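Local coordinates for protein glutamate--tRNA ligase (Elizabethkingia anophelis, PDB 6B1Z) that probably attaches glutamate to its cognate tRNA in an ATP-dependent reaction, as a glutamyl-tRNA synthetase of the class I family, at residues D198-K203 with M207-F212; E104-L107 with Y111-L114; P369-V374 with K389-M394; N378-S383 with F410-P415; D320-E323 with D328-I331. All blocks are in the same frame, centred on the assembly; numbering follows the deposited sequence.

Overall arrangement
The five contacts fall into groups spread along an elongated chain. Contacts 1 and 2 adjoin within the catalytic domain, their centres about 11 Å apart: both reach the antiparallel sheet of strands 112-115, 168-171 and 200-202, and F212 of contact 1 packs on I106 of contact 2. Contacts 3 and 4, in the anticodon-binding domain, are about 12 Å apart between centres and share a core in which I390 meets F411 and F412. Contact 5 is also in the catalytic domain, its centre about 40 Å from that of contact 1 and about 30 Å from that of contact 3. Between contacts 1 and 3 the centres lie about 54 Å apart, on opposite sides of the chain's centre.

Contact 1. Residues D198-K203 with M207-F212; sequences DKVLVK and MPTYHF
K203 and M207 face each other where the chain turns back, and their backbones begin a set of hydrogen bonds: K203 N donates to M207 O at 2.9 Å, almost straight (172°). Next along, V202 and P208 form a single beta bridge, and T209 N donates to L201 O at 3.0 Å. T209 adds a side-chain bond. Its hydroxyl stands between the backbone N and the carbonyl carbon (chi1 64°), which turns OG1 onto V200 O at 2.8 Å; one threonine thus grips two successive carbonyls.

Apolar packing accompanies these bonds. The F212 side chain passes over L201 and brings CD2 to 3.7 Å from V202 CG2, while V200 CG1 rests on T209 CG2.

Among the polar side chains, K199 bends so that its CD lies 3.4 Å from H211 NE2, an aliphatic approach to the imidazole; the polar hold on H211 comes instead from a hydrogen bond between its ND1 and H239. K203 reaches over the M207 carbonyl, and a water accepts from its NZ and donates to P208 O.

L201 and V202 both face I169 of strand 168-171, a classic beta bulge, and T209 occupies the N-cap of helix 210-220: a bulged edge strand, 200-202, joined by a short turn to the start of a helix within the class I catalytic domain.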
# COMPACT_ATOMS: atom_id res chain seq x y z
N ASP A 198 -19.07 27.63 -0.49
CA ASP A 198 -19.05 28.07 0.91
C ASP A 198 -19.00 26.84 1.82
O ASP A 198 -19.98 26.48 2.48
CB ASP A 198 -20.30 28.89 1.24
CG ASP A 198 -20.37 30.25 0.51
OD1 ASP A 198 -19.39 30.69 -0.11
OD2 ASP A 198 -21.46 30.86 0.60
N LYS A 199 -17.83 26.19 1.87
CA LYS A 199 -17.74 24.89 2.52
C LYS A 199 -18.01 25.01 4.02
O LYS A 199 -17.67 26.00 4.66
CB LYS A 199 -16.37 24.25 2.30
CG LYS A 199 -16.12 23.81 0.84
CD LYS A 199 -15.36 22.47 0.75
CE LYS A 199 -15.38 21.90 -0.68
NZ LYS A 199 -14.02 21.89 -1.31
N VAL A 200 -18.60 23.94 4.57
CA VAL A 200 -18.83 23.89 6.01
C VAL A 200 -17.49 23.76 6.73
O VAL A 200 -16.67 22.89 6.40
CB VAL A 200 -19.75 22.72 6.37
CG1 VAL A 200 -19.86 22.59 7.90
CG2 VAL A 200 -21.12 22.89 5.75
N LEU A 201 -17.28 24.62 7.72
CA LEU A 201 -16.10 24.63 8.56
C LEU A 201 -16.35 24.00 9.91
O LEU A 201 -15.44 23.37 10.45
CB LEU A 201 -15.61 26.06 8.80
CG LEU A 201 -15.29 26.84 7.53
CD1 LEU A 201 -14.85 28.25 7.89
CD2 LEU A 201 -14.19 26.11 6.76
N VAL A 202 -17.54 24.19 10.49
CA VAL A 202 -17.88 23.65 11.80
C VAL A 202 -19.27 23.04 11.71
O VAL A 202 -20.20 23.68 11.20
CB VAL A 202 -17.81 24.73 12.90
CG1 VAL A 202 -18.06 24.10 14.28
CG2 VAL A 202 -16.44 25.46 12.87
N LYS A 203 -19.41 21.81 12.18
CA LYS A 203 -20.67 21.08 12.13
C LYS A 203 -21.61 21.53 13.26
O LYS A 203 -21.24 22.32 14.13
CB LYS A 203 -20.40 19.58 12.21
CG LYS A 203 -19.45 19.07 11.12
CD LYS A 203 -19.10 17.59 11.31
CE LYS A 203 -18.26 17.36 12.57
NZ LYS A 203 -17.85 15.92 12.75
N MET A 207 -17.93 20.51 16.27
CA MET A 207 -16.64 19.99 15.83
C MET A 207 -16.35 20.43 14.40
O MET A 207 -17.26 20.49 13.56
CB MET A 207 -16.60 18.47 15.93
CG MET A 207 -16.43 17.92 17.36
SD MET A 207 -14.98 18.51 18.30
CE MET A 207 -13.66 17.65 17.43
N PRO A 208 -15.10 20.75 14.11
CA PRO A 208 -14.75 21.17 12.75
C PRO A 208 -14.87 20.04 11.75
O PRO A 208 -14.81 18.85 12.08
CB PRO A 208 -13.29 21.62 12.89
CG PRO A 208 -12.76 20.73 14.00
CD PRO A 208 -13.91 20.62 14.97
N THR A 209 -15.05 20.43 10.49
CA THR A 209 -14.81 19.52 9.38
C THR A 209 -13.31 19.38 9.16
O THR A 209 -12.51 20.16 9.69
CB THR A 209 -15.48 20.04 8.11
OG1 THR A 209 -14.86 21.28 7.74
CG2 THR A 209 -16.99 20.24 8.34
N TYR A 210 -12.93 18.40 8.33
CA TYR A 210 -11.51 18.16 8.05
C TYR A 210 -10.82 19.42 7.54
O TYR A 210 -9.66 19.68 7.87
CB TYR A 210 -11.33 17.05 7.00
CG TYR A 210 -11.76 15.65 7.39
CD1 TYR A 210 -11.73 15.22 8.71
CD2 TYR A 210 -12.17 14.76 6.41
CE1 TYR A 210 -12.11 13.92 9.03
CE2 TYR A 210 -12.55 13.48 6.73
CZ TYR A 210 -12.52 13.06 8.04
OH TYR A 210 -12.91 11.78 8.33
N HIS A 211 -11.53 20.21 6.71
CA HIS A 211 -10.90 21.39 6.13
C HIS A 211 -10.39 22.33 7.21
O HIS A 211 -9.24 22.80 7.15
CB HIS A 211 -11.91 22.12 5.24
CG HIS A 211 -12.34 21.34 4.04
ND1 HIS A 211 -11.48 21.01 3.02
CD2 HIS A 211 -13.55 20.85 3.69
CE1 HIS A 211 -12.14 20.34 2.09
NE2 HIS A 211 -13.40 20.24 2.47
N PHE A 212 -11.24 22.65 8.19
CA PHE A 212 -10.89 23.61 9.23
C PHE A 212 -9.97 22.97 10.28
O PHE A 212 -8.99 23.59 10.69
CB PHE A 212 -12.18 24.13 9.86
CG PHE A 212 -12.03 25.40 10.70
CD1 PHE A 212 -11.10 26.38 10.39
CD2 PHE A 212 -12.87 25.59 11.78
CE1 PHE A 212 -11.01 27.55 11.16
CE2 PHE A 212 -12.79 26.75 12.57
CZ PHE A 212 -11.86 27.73 12.26
O HOH W 1 -15.40 16.32 11.20

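Contact 2. Residues E104-L107 with Y111-L114; sequences EQIL and YAYL
I106, near the end of helix 96-106, and L107 beside it offer an apolar surface to A112 and L114 of the strand that follows. At the start of that second segment, Y111 sends its ring away from the helix, onto A245 of helix 236-246. Its backbone N is tied to the hydroxyl of T109, which also bonds to I106 O, and this shared hydroxyl draws the two ends of the turn together.

A112 comes next and is the residue that both I106 and L107 meet. Its CB points at the helix end and settles 3.9 Å from I106 O and 4.1 Å from I106 CG2. The latter branch lies between the backbone N and the carbonyl carbon of I106, because CG1 takes the place opposite the N (chi1 -158°). L107 CD2 approaches A112 CB more loosely, at 4.3 Å. The backbones are joined through a water that donates to L107 O at 2.9 Å and to A112 O at 2.8 Å, a bridge in place of any direct hydrogen bond.

Y113 turns away, and its hydroxyl hydrogen-bonds to D198. With L114 the strand returns to the contact: the CD2 methyls of the two leucines, L107 and L114, meet at 3.9 Å, while L114 N is bonded to the S149 hydroxyl. Since I169 touches L107, A112 and L114 alike, the site is a tight helix-to-strand connection packed on one face of the three-stranded antiparallel sheet of the catalytic domain.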
# COMPACT_ATOMS: atom_id res chain seq x y z
N GLU A 104 -14.13 30.76 17.51
CA GLU A 104 -14.42 32.12 17.98
C GLU A 104 -13.63 33.15 17.17
O GLU A 104 -14.16 34.21 16.81
CB GLU A 104 -14.11 32.24 19.48
CG GLU A 104 -14.40 33.62 20.05
CD GLU A 104 -13.88 33.81 21.46
OE1 GLU A 104 -13.34 32.83 22.03
OE2 GLU A 104 -14.00 34.93 22.00
N GLN A 105 -12.36 32.84 16.86
CA GLN A 105 -11.53 33.78 16.11
C GLN A 105 -12.08 34.01 14.71
O GLN A 105 -12.25 35.17 14.28
CB GLN A 105 -10.08 33.28 16.05
CG GLN A 105 -9.15 34.27 15.36
CD GLN A 105 -7.73 33.76 15.22
OE1 GLN A 105 -7.21 33.07 16.11
NE2 GLN A 105 -7.09 34.10 14.11
N ILE A 106 -12.37 32.94 13.97
CA ILE A 106 -12.79 33.14 12.59
C ILE A 106 -14.16 33.80 12.50
O ILE A 106 -14.46 34.46 11.50
CB ILE A 106 -12.76 31.81 11.78
CG1 ILE A 106 -12.67 32.15 10.27
CG2 ILE A 106 -13.99 30.94 12.10
CD1 ILE A 106 -12.51 30.95 9.38
N LEU A 107 -15.00 33.65 13.53
CA LEU A 107 -16.31 34.31 13.51
C LEU A 107 -16.20 35.82 13.66
O LEU A 107 -17.19 36.51 13.42
CB LEU A 107 -17.21 33.74 14.61
CG LEU A 107 -17.79 32.35 14.32
CD1 LEU A 107 -18.52 31.82 15.55
CD2 LEU A 107 -18.71 32.39 13.10
N TYR A 111 -14.96 36.12 6.83
CA TYR A 111 -14.76 34.91 6.07
C TYR A 111 -15.63 33.75 6.54
O TYR A 111 -15.50 32.65 5.99
CB TYR A 111 -13.29 34.47 6.12
CG TYR A 111 -12.36 35.30 5.27
CD1 TYR A 111 -11.57 36.29 5.84
CD2 TYR A 111 -12.26 35.07 3.89
CE1 TYR A 111 -10.69 37.03 5.06
CE2 TYR A 111 -11.39 35.81 3.11
CZ TYR A 111 -10.60 36.79 3.70
OH TYR A 111 -9.74 37.53 2.93
N ALA A 112 -16.50 33.97 7.52
CA ALA A 112 -17.35 32.91 8.04
C ALA A 112 -18.74 33.44 8.36
O ALA A 112 -18.91 34.62 8.72
CB ALA A 112 -16.74 32.25 9.30
N TYR A 113 -19.74 32.56 8.26
CA TYR A 113 -21.11 32.93 8.59
C TYR A 113 -21.85 31.70 9.09
O TYR A 113 -21.38 30.57 8.96
CB TYR A 113 -21.80 33.58 7.37
CG TYR A 113 -22.06 32.71 6.16
CD1 TYR A 113 -23.28 32.06 6.01
CD2 TYR A 113 -21.12 32.58 5.13
CE1 TYR A 113 -23.55 31.30 4.89
CE2 TYR A 113 -21.39 31.80 3.99
CZ TYR A 113 -22.62 31.17 3.89
OH TYR A 113 -22.91 30.42 2.79
N LEU A 114 -23.03 31.94 9.67
CA LEU A 114 -23.85 30.87 10.25
C LEU A 114 -24.92 30.44 9.26
O LEU A 114 -25.53 31.28 8.59
CB LEU A 114 -24.52 31.35 11.54
CG LEU A 114 -23.66 32.14 12.54
CD1 LEU A 114 -24.49 32.50 13.77
CD2 LEU A 114 -22.42 31.37 12.92
O HOH W 2 -18.87 35.63 11.28

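Contact 3. Residues P369-V374 with K389-M394; sequences PEFKKV and KIIGLM
F371 of helix 364-377 reaches across to I390 and I391 of helix 384-394, and following it outward shows how a single ring can join two helices. A first torsion of -177° sets CG opposite the backbone N and carries the ring toward the neighbouring helix. At the root of the side chain, F371 CB already meets I391 CD1 at 4.0 Å. CG then lies beside both I391 CG1 and CD1, and CD2 of the ring lies 3.8 Å from I391 CG1 and equally near CD1. The two side chains slide past each other in opposite directions, so the isoleucine runs alongside the phenylalanine rather than ending against it. I391 CG1 is 4.2 Å from the ring centroid and 30° off the ring normal, an off-centre CH-pi contact. Farther out, CZ turns from I391 to I390, whose CG2 it meets at 4.0 Å.

I391 also touches I367 and L368 earlier in F371's own helix, while I404 of helix 401-406 adds to the packing on F371.

All three touching residues are buried, and no hydrogen bond passes between the segments. Cohesion here therefore rests on dispersion, the CH-pi contact and the exclusion of water, as expected of the core of an all-helical anticodon-binding domain, with adjacent isoleucines gripping the root and the tip of one ring.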
# COMPACT_ATOMS: atom_id res chain seq x y z
N PRO A 369 12.50 -19.85 8.39
CA PRO A 369 11.30 -19.83 9.24
C PRO A 369 10.00 -19.80 8.46
O PRO A 369 9.09 -20.57 8.77
CB PRO A 369 11.50 -18.56 10.08
CG PRO A 369 12.98 -18.32 10.06
CD PRO A 369 13.44 -18.76 8.72
N GLU A 370 9.89 -18.93 7.44
CA GLU A 370 8.67 -18.92 6.65
C GLU A 370 8.52 -20.21 5.85
O GLU A 370 7.41 -20.73 5.71
CB GLU A 370 8.63 -17.70 5.74
CG GLU A 370 7.32 -17.57 4.94
CD GLU A 370 6.08 -17.35 5.83
OE1 GLU A 370 6.22 -16.87 6.98
OE2 GLU A 370 4.97 -17.68 5.37
N PHE A 371 9.63 -20.75 5.33
CA PHE A 371 9.54 -22.00 4.59
C PHE A 371 9.01 -23.12 5.47
O PHE A 371 8.16 -23.91 5.05
CB PHE A 371 10.89 -22.36 3.99
CG PHE A 371 10.88 -23.60 3.14
CD1 PHE A 371 10.03 -23.70 2.04
CD2 PHE A 371 11.73 -24.66 3.42
CE1 PHE A 371 10.02 -24.85 1.25
CE2 PHE A 371 11.73 -25.80 2.63
CZ PHE A 371 10.86 -25.90 1.54
N LYS A 372 9.51 -23.21 6.71
CA LYS A 372 9.03 -24.25 7.61
C LYS A 372 7.56 -24.07 7.94
O LYS A 372 6.85 -25.06 8.17
CB LYS A 372 9.87 -24.26 8.90
CG LYS A 372 11.28 -24.83 8.68
CD LYS A 372 12.10 -24.82 9.96
CE LYS A 372 11.51 -25.77 10.99
NZ LYS A 372 12.48 -26.05 12.10
N LYS A 373 7.10 -22.82 8.01
CA LYS A 373 5.68 -22.55 8.22
C LYS A 373 4.85 -23.07 7.05
O LYS A 373 3.82 -23.71 7.25
CB LYS A 373 5.48 -21.05 8.42
CG LYS A 373 4.08 -20.58 8.78
CD LYS A 373 4.13 -19.11 9.17
CE LYS A 373 2.76 -18.58 9.57
NZ LYS A 373 1.82 -18.57 8.42
N VAL A 374 5.32 -22.83 5.82
CA VAL A 374 4.60 -23.36 4.66
C VAL A 374 4.57 -24.88 4.69
O VAL A 374 3.52 -25.50 4.44
CB VAL A 374 5.21 -22.82 3.35
CG1 VAL A 374 4.55 -23.46 2.13
CG2 VAL A 374 5.08 -21.31 3.28
N LYS A 389 19.04 -26.80 2.15
CA LYS A 389 19.53 -27.18 0.84
C LYS A 389 18.46 -27.00 -0.23
O LYS A 389 18.75 -26.55 -1.34
CB LYS A 389 20.04 -28.63 0.87
CG LYS A 389 21.35 -28.78 1.64
CD LYS A 389 22.02 -30.11 1.36
CE LYS A 389 23.34 -30.25 2.09
NZ LYS A 389 23.15 -30.68 3.50
N ILE A 390 17.21 -27.33 0.10
CA ILE A 390 16.11 -27.13 -0.84
C ILE A 390 15.94 -25.64 -1.14
O ILE A 390 15.80 -25.24 -2.30
CB ILE A 390 14.81 -27.77 -0.31
CG1 ILE A 390 14.93 -29.31 -0.36
CG2 ILE A 390 13.58 -27.26 -1.09
CD1 ILE A 390 13.84 -30.05 0.40
N ILE A 391 15.98 -24.80 -0.10
CA ILE A 391 15.89 -23.36 -0.30
C ILE A 391 16.99 -22.88 -1.24
O ILE A 391 16.75 -22.11 -2.18
CB ILE A 391 15.93 -22.62 1.05
CG1 ILE A 391 14.65 -22.87 1.86
CG2 ILE A 391 16.17 -21.11 0.86
CD1 ILE A 391 14.80 -22.48 3.33
N GLY A 392 18.23 -23.36 -1.01
CA GLY A 392 19.33 -22.95 -1.87
C GLY A 392 19.13 -23.35 -3.32
O GLY A 392 19.51 -22.61 -4.24
N LEU A 393 18.54 -24.53 -3.55
CA LEU A 393 18.31 -25.04 -4.90
C LEU A 393 17.16 -24.34 -5.59
O LEU A 393 17.09 -24.36 -6.83
CB LEU A 393 18.00 -26.54 -4.86
CG LEU A 393 19.12 -27.52 -4.51
CD1 LEU A 393 18.51 -28.89 -4.20
CD2 LEU A 393 20.10 -27.61 -5.67
N MET A 394 16.25 -23.72 -4.84
CA MET A 394 15.00 -23.24 -5.42
C MET A 394 14.83 -21.74 -5.39
O MET A 394 14.01 -21.22 -6.16
CB MET A 394 13.80 -23.87 -4.69
CG MET A 394 13.72 -25.38 -4.77
SD MET A 394 13.08 -25.97 -6.34
CE MET A 394 11.39 -25.34 -6.25

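Contact 4. Residues N378-S383 with F410-P415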
# COMPACT_ATOMS: atom_id res chain seq x y z
N ASN A 378 1.24 -27.61 5.05
CA ASN A 378 1.00 -28.68 4.10
C ASN A 378 1.30 -30.06 4.68
O ASN A 378 1.48 -31.02 3.91
CB ASN A 378 1.81 -28.43 2.82
CG ASN A 378 1.26 -27.26 2.02
OD1 ASN A 378 0.33 -27.42 1.23
ND2 ASN A 378 1.82 -26.08 2.24
N ASN A 379 1.39 -30.16 6.01
CA ASN A 379 1.61 -31.44 6.69
C ASN A 379 2.88 -32.14 6.20
O ASN A 379 2.91 -33.35 6.01
CB ASN A 379 0.39 -32.36 6.53
CG ASN A 379 -0.89 -31.72 7.03
OD1 ASN A 379 -0.91 -31.07 8.07
ND2 ASN A 379 -1.98 -31.91 6.28
N VAL A 380 3.94 -31.36 5.99
CA VAL A 380 5.22 -31.89 5.56
C VAL A 380 6.26 -31.54 6.62
O VAL A 380 6.24 -30.43 7.16
CB VAL A 380 5.64 -31.35 4.17
CG1 VAL A 380 7.13 -31.54 3.94
CG2 VAL A 380 4.84 -32.05 3.08
N GLU A 381 7.15 -32.48 6.91
CA GLU A 381 8.24 -32.25 7.85
C GLU A 381 9.54 -32.73 7.22
O GLU A 381 9.59 -33.83 6.65
CB GLU A 381 8.00 -32.97 9.18
N VAL A 382 10.59 -31.91 7.32
CA VAL A 382 11.91 -32.30 6.85
C VAL A 382 12.94 -31.71 7.82
O VAL A 382 12.64 -30.79 8.58
CB VAL A 382 12.15 -31.84 5.39
CG1 VAL A 382 12.43 -30.34 5.31
CG2 VAL A 382 13.24 -32.65 4.72
N SER A 383 14.14 -32.29 7.81
CA SER A 383 15.21 -31.76 8.65
C SER A 383 15.57 -30.35 8.21
O SER A 383 15.40 -29.99 7.04
CB SER A 383 16.44 -32.66 8.58
OG SER A 383 17.02 -32.63 7.28
N PHE A 410 8.01 -32.48 -5.52
CA PHE A 410 8.77 -33.71 -5.73
C PHE A 410 9.86 -33.93 -4.69
O PHE A 410 10.38 -35.05 -4.61
CB PHE A 410 9.39 -33.71 -7.13
CG PHE A 410 9.98 -32.38 -7.51
CD1 PHE A 410 9.27 -31.50 -8.32
CD2 PHE A 410 11.22 -31.99 -7.03
CE1 PHE A 410 9.79 -30.26 -8.65
CE2 PHE A 410 11.76 -30.75 -7.36
CZ PHE A 410 11.04 -29.89 -8.17
N PHE A 411 10.22 -32.92 -3.90
CA PHE A 411 11.16 -33.17 -2.82
C PHE A 411 10.52 -33.97 -1.70
O PHE A 411 11.23 -34.62 -0.92
CB PHE A 411 11.70 -31.86 -2.24
CG PHE A 411 12.69 -31.16 -3.13
CD1 PHE A 411 13.92 -31.73 -3.42
CD2 PHE A 411 12.40 -29.90 -3.64
CE1 PHE A 411 14.84 -31.06 -4.23
CE2 PHE A 411 13.31 -29.24 -4.45
CZ PHE A 411 14.53 -29.82 -4.74
N PHE A 412 9.19 -33.94 -1.61
CA PHE A 412 8.46 -34.49 -0.48
C PHE A 412 7.46 -35.57 -0.85
O PHE A 412 7.02 -36.31 0.04
CB PHE A 412 7.72 -33.35 0.25
CG PHE A 412 8.56 -32.11 0.43
CD1 PHE A 412 9.51 -32.04 1.44
CD2 PHE A 412 8.40 -31.03 -0.42
CE1 PHE A 412 10.28 -30.91 1.60
CE2 PHE A 412 9.17 -29.89 -0.26
CZ PHE A 412 10.11 -29.83 0.74
N HIS A 413 7.08 -35.68 -2.13
CA HIS A 413 6.05 -36.61 -2.58
C HIS A 413 6.50 -37.30 -3.86
O HIS A 413 6.99 -36.63 -4.77
CB HIS A 413 4.72 -35.89 -2.83
CG HIS A 413 4.30 -34.98 -1.72
ND1 HIS A 413 3.84 -35.44 -0.51
CD2 HIS A 413 4.26 -33.63 -1.65
CE1 HIS A 413 3.54 -34.42 0.27
NE2 HIS A 413 3.78 -33.30 -0.40
N ALA A 414 6.32 -38.62 -3.93
CA ALA A 414 6.65 -39.34 -5.15
C ALA A 414 5.59 -39.10 -6.22
O ALA A 414 4.42 -38.86 -5.91
CB ALA A 414 6.76 -40.84 -4.87
N PRO A 415 5.98 -39.14 -7.50
CA PRO A 415 4.98 -39.01 -8.56
C PRO A 415 4.07 -40.23 -8.60
O PRO A 415 4.51 -41.37 -8.43
CB PRO A 415 5.82 -38.91 -9.84
CG PRO A 415 7.24 -38.71 -9.39
CD PRO A 415 7.33 -39.34 -8.04
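V380 meets F412 just after a Schellman motif ends helix 364-377, with N379 at positive phi as its C-prime residue, V380 N bonded to L375 O and N379 N to A376 O. The chain leaves the helix there, and V380 turns its side chain toward the loop 410-415 of the anticodon-binding domain.

The tight part is one methyl against one ring. Of the two valine branches it is the one trans to the backbone N (chi1 162°), V380 CG1, that comes to 3.5 Å from F412 CD1 and 3.8 Å from F412 CG, the two side chains crossing at about a right angle. F412 itself is held from within its own segment: F411 CB sits 3.7 Å above the centre of one ring face. F371 and L375 of helix 364-377 and I390 of helix 384-394 also touch the ring, and through them the two loops join the helical core.

The fit slackens at V382, whose CG1 stands at the edge of the F412 ring, near its plane, 4.3 Å from CE1. The solvent side belongs to E381 and H413. E381, modelled only to CB, turns that atom away from the contact, and no hydrogen bond links the segments. H413 is exposed too, yet its imidazole swings back toward V380 and is fixed at its polar end by a hydrogen bond to the Y405 hydroxyl. The same nitrogen, H413 NE2, lies 3.8 Å from V380 CG2, the second methyl of the valine that packs on F412.

Contact 5. Residues D320-E323 with D328-I331; sequences DNKE and DEMI
K322 and E329 meet through their charged ends: NZ of K322 stands 3.3 Å from OE2 of E329, a salt bridge whose hydrogen bond is weak. The other carboxylate oxygen, E329 OE1, is farther from K322 NZ, at 3.9 Å, so the lysine addresses one side of the group. Both side chains reach out extended beyond CG. In K322 the first torsion (chi1 -174°) swings CG to the far side from the backbone N, and because every later bond is also straight, NZ is carried out at full stretch to the helix. With K322 exposed and E329 partly so, solvent probably screens the attraction.

The glutamate is steadied by its second oxygen. OE1 is hydrogen-bonded to the backbone N of S326, a link from the first turn of helix 327-333 back to the residue just before the helix, resembling one half of a capping box. The carboxylate is thus shared between a backbone N-H at one oxygen and the ammonium at the other.

On the lysine side, the backbone is set by an Asx turn: D320 OD1 accepts from K322 N at 3.1 Å, nearly straight (167°), met from well above the carboxylate plane. The turn fixes the chain at the point from which the lysine sets out.

Farther out, E323 forms a salt bridge with K350. On the buried flank of helix 327-333, M330 rests on L37 of helix 26-41.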
# COMPACT_ATOMS: atom_id res chain seq x y z
N ASP A 320 19.96 8.50 -10.29
CA ASP A 320 20.98 7.51 -10.64
C ASP A 320 20.41 6.30 -11.37
O ASP A 320 21.19 5.42 -11.77
CB ASP A 320 21.73 7.05 -9.38
CG ASP A 320 20.81 6.47 -8.31
OD1 ASP A 320 19.60 6.27 -8.58
OD2 ASP A 320 21.29 6.20 -7.19
N ASN A 321 19.09 6.23 -11.56
CA ASN A 321 18.44 5.14 -12.28
C ASN A 321 18.67 3.78 -11.63
O ASN A 321 18.60 2.75 -12.30
CB ASN A 321 18.88 5.10 -13.75
CG ASN A 321 18.48 6.34 -14.52
OD1 ASN A 321 17.44 6.95 -14.24
ND2 ASN A 321 19.30 6.73 -15.49
N LYS A 322 18.95 3.77 -10.34
CA LYS A 322 19.11 2.53 -9.59
C LYS A 322 17.77 2.13 -8.99
O LYS A 322 17.20 2.87 -8.17
CB LYS A 322 20.16 2.71 -8.49
CG LYS A 322 20.51 1.44 -7.73
CD LYS A 322 21.57 1.73 -6.68
CE LYS A 322 21.83 0.52 -5.80
NZ LYS A 322 22.67 0.89 -4.62
N GLU A 323 17.25 0.97 -9.41
CA GLU A 323 15.89 0.59 -9.03
C GLU A 323 15.82 -0.01 -7.63
O GLU A 323 14.85 0.22 -6.90
CB GLU A 323 15.33 -0.41 -10.02
CG GLU A 323 15.03 0.13 -11.37
CD GLU A 323 14.17 -0.82 -12.14
OE1 GLU A 323 14.72 -1.74 -12.79
OE2 GLU A 323 12.94 -0.68 -12.06
N ASP A 328 17.47 3.38 3.80
CA ASP A 328 18.52 4.37 4.03
C ASP A 328 18.96 5.05 2.73
O ASP A 328 19.21 6.26 2.71
CB ASP A 328 19.72 3.73 4.73
CG ASP A 328 19.50 3.55 6.21
OD1 ASP A 328 18.61 4.23 6.77
OD2 ASP A 328 20.22 2.73 6.83
N GLU A 329 19.06 4.28 1.65
CA GLU A 329 19.42 4.88 0.36
C GLU A 329 18.34 5.83 -0.14
O GLU A 329 18.64 6.91 -0.66
CB GLU A 329 19.72 3.77 -0.66
CG GLU A 329 21.02 3.03 -0.33
CD GLU A 329 21.26 1.76 -1.14
OE1 GLU A 329 20.28 1.07 -1.50
OE2 GLU A 329 22.44 1.44 -1.39
N MET A 330 17.07 5.45 0.03
CA MET A 330 15.98 6.33 -0.38
C MET A 330 15.97 7.61 0.44
O MET A 330 15.74 8.69 -0.10
CB MET A 330 14.63 5.62 -0.26
CG MET A 330 14.45 4.53 -1.30
SD MET A 330 12.79 3.86 -1.43
CE MET A 330 12.68 2.83 0.03
N ILE A 331 16.21 7.51 1.75
CA ILE A 331 16.32 8.71 2.58
C ILE A 331 17.41 9.63 2.06
O ILE A 331 17.23 10.86 1.98
CB ILE A 331 16.56 8.33 4.05
CG1 ILE A 331 15.30 7.74 4.67
CG2 ILE A 331 17.03 9.56 4.84
CD1 ILE A 331 15.52 7.03 6.01